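Local coordinates for yeast Cdc13 OB4 (Candida glabrata, PDB 3RMH), which forms a homodimer through this fourth OB-fold domain of the telomere protein Cdc13, an arrangement thought to assist the binding of telomeric DNA by the whole protein, at residues N33-D38 against N53-V58. The protein carries 2 engineered substitutions. Sequence-based numbering, arbitrary orientation.
Engineered in segment 53-58: Leu57 (natural residue Met).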
# COMPACT_ATOMS: atom_id res chain seq x y z
N ASN B 33 8.60 -7.08 15.56
CA ASN B 33 8.19 -8.48 15.59
C ASN B 33 6.74 -8.55 15.18
O ASN B 33 5.85 -8.20 15.97
CB ASN B 33 8.42 -9.09 16.99
CG ASN B 33 9.89 -9.26 17.31
OD1 ASN B 33 10.54 -10.19 16.82
ND2 ASN B 33 10.43 -8.35 18.11
N VAL B 34 6.49 -8.95 13.94
CA VAL B 34 5.19 -8.73 13.34
C VAL B 34 4.74 -9.90 12.51
O VAL B 34 5.55 -10.74 12.12
CB VAL B 34 5.21 -7.45 12.47
CG1 VAL B 34 5.29 -6.23 13.36
CG2 VAL B 34 6.40 -7.48 11.51
N TYR B 35 3.43 -9.95 12.24
CA TYR B 35 2.87 -11.01 11.40
C TYR B 35 2.92 -10.63 9.95
O TYR B 35 2.46 -9.55 9.60
CB TYR B 35 1.41 -11.26 11.77
CG TYR B 35 1.25 -11.86 13.14
CD1 TYR B 35 1.26 -13.23 13.31
CD2 TYR B 35 1.10 -11.05 14.25
CE1 TYR B 35 1.11 -13.80 14.56
CE2 TYR B 35 0.96 -11.61 15.52
CZ TYR B 35 0.96 -12.98 15.66
OH TYR B 35 0.81 -13.54 16.91
N ILE B 36 3.44 -11.51 9.12
CA ILE B 36 3.37 -11.29 7.66
C ILE B 36 2.02 -11.78 7.19
O ILE B 36 1.70 -12.95 7.36
CB ILE B 36 4.48 -12.08 6.93
CG1 ILE B 36 5.86 -11.52 7.32
CG2 ILE B 36 4.23 -12.06 5.42
CD1 ILE B 36 7.04 -12.28 6.79
N ILE B 37 1.21 -10.91 6.60
CA ILE B 37 -0.13 -11.34 6.19
C ILE B 37 -0.35 -11.39 4.68
O ILE B 37 -1.33 -11.94 4.22
CB ILE B 37 -1.22 -10.47 6.81
CG1 ILE B 37 -0.97 -9.00 6.47
CG2 ILE B 37 -1.27 -10.71 8.31
CD1 ILE B 37 -2.10 -8.09 6.87
N ASP B 38 0.54 -10.79 3.91
CA ASP B 38 0.39 -10.85 2.46
C ASP B 38 1.74 -10.62 1.85
O ASP B 38 2.55 -9.85 2.37
CB ASP B 38 -0.61 -9.79 1.97
CG ASP B 38 -1.21 -10.13 0.61
OD1 ASP B 38 -1.03 -11.26 0.13
OD2 ASP B 38 -1.90 -9.26 0.04
N ASN B 53 0.89 -5.82 13.63
CA ASN B 53 1.33 -6.16 14.98
C ASN B 53 0.53 -7.35 15.56
O ASN B 53 1.09 -8.19 16.26
CB ASN B 53 1.26 -4.94 15.92
CG ASN B 53 2.29 -3.85 15.56
OD1 ASN B 53 1.93 -2.72 15.26
ND2 ASN B 53 3.57 -4.19 15.63
N GLU B 54 -0.76 -7.42 15.25
CA GLU B 54 -1.63 -8.50 15.74
C GLU B 54 -2.57 -8.99 14.64
O GLU B 54 -3.06 -8.20 13.84
CB GLU B 54 -2.46 -8.02 16.92
CG GLU B 54 -1.64 -7.62 18.13
CD GLU B 54 -1.03 -8.81 18.84
OE1 GLU B 54 -1.62 -9.92 18.77
OE2 GLU B 54 0.05 -8.65 19.46
N LEU B 55 -2.83 -10.29 14.59
CA LEU B 55 -3.84 -10.78 13.67
C LEU B 55 -5.20 -10.33 14.19
O LEU B 55 -5.41 -10.25 15.40
CB LEU B 55 -3.77 -12.31 13.55
CG LEU B 55 -2.44 -12.81 12.97
CD1 LEU B 55 -2.33 -14.33 13.08
CD2 LEU B 55 -2.31 -12.35 11.52
N PRO B 56 -6.13 -9.98 13.28
CA PRO B 56 -7.40 -9.44 13.78
C PRO B 56 -8.25 -10.48 14.51
O PRO B 56 -8.26 -11.65 14.10
CB PRO B 56 -8.10 -8.96 12.50
CG PRO B 56 -7.47 -9.74 11.39
CD PRO B 56 -6.04 -9.97 11.81
N LEU B 57 -8.94 -10.07 15.57
CA LEU B 57 -9.82 -10.97 16.33
C LEU B 57 -11.07 -11.36 15.53
O LEU B 57 -11.35 -10.79 14.48
CB LEU B 57 -10.25 -10.35 17.66
CG LEU B 57 -9.25 -9.56 18.50
CD1 LEU B 57 -9.12 -8.14 17.97
CD2 LEU B 57 -9.70 -9.54 19.96
N VAL B 58 -11.84 -12.31 16.06
CA VAL B 58 -13.01 -12.84 15.36
C VAL B 58 -13.97 -11.76 14.88
O VAL B 58 -14.35 -10.86 15.64
CB VAL B 58 -13.80 -13.83 16.23
CG1 VAL B 58 -12.88 -14.92 16.74
CG2 VAL B 58 -14.46 -13.11 17.40
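Leu55 lies over one face of the Tyr35 ring, and this CH-pi contact is the heart of the meeting between strand and loop. Leu55 CG stands over the face toward its rim, 3.9 Å from the Tyr35 ring centroid and 16° off the ring normal. The two side chains cross at about a right angle. Both methyls project beyond the ring outline: Leu55 CD1 lies 3.8 Å from Tyr35 CD1 and CE1, and Leu55 CD2 is 3.9 Å from Tyr35 CB. The C-H of a branched leucine can thus rest on a broad aromatic face while its methyls reach past the rim. With CG of Tyr35 anti to its own carbonyl carbon (chi1 -68°), the ring is directed at the loop.

A second apolar touch extends the patch: Leu55 CD2 meets Ile37 CG2 at 3.8 Å. Ile37, like Tyr35, faces the loop, as expected of alternate residues on a strand, whereas Ile36 between them turns the other way.

One polar group borders the ring: the backbone O of Asn53 comes up to its edge, 3.5 Å from Tyr35 CD2. The side-chain amide of Asn53 instead lies against Val34, ND2 being 3.5 Å from CG1; this is packing, and both ends of the amide are satisfied by backbone bonds to His14 and Ile16, which fix its rotation.

The contact lies at the surface of the OB fold, where the chain leaves strand 46-52, the antiparallel partner of strand 28-42, on its way to strand 68-73. Strand 99-108 flanks the other side of strand 28-42. Ile37 packs on Ile114 of the second subunit and Pro56 on its Arg113, making this contact part of the dimer interface.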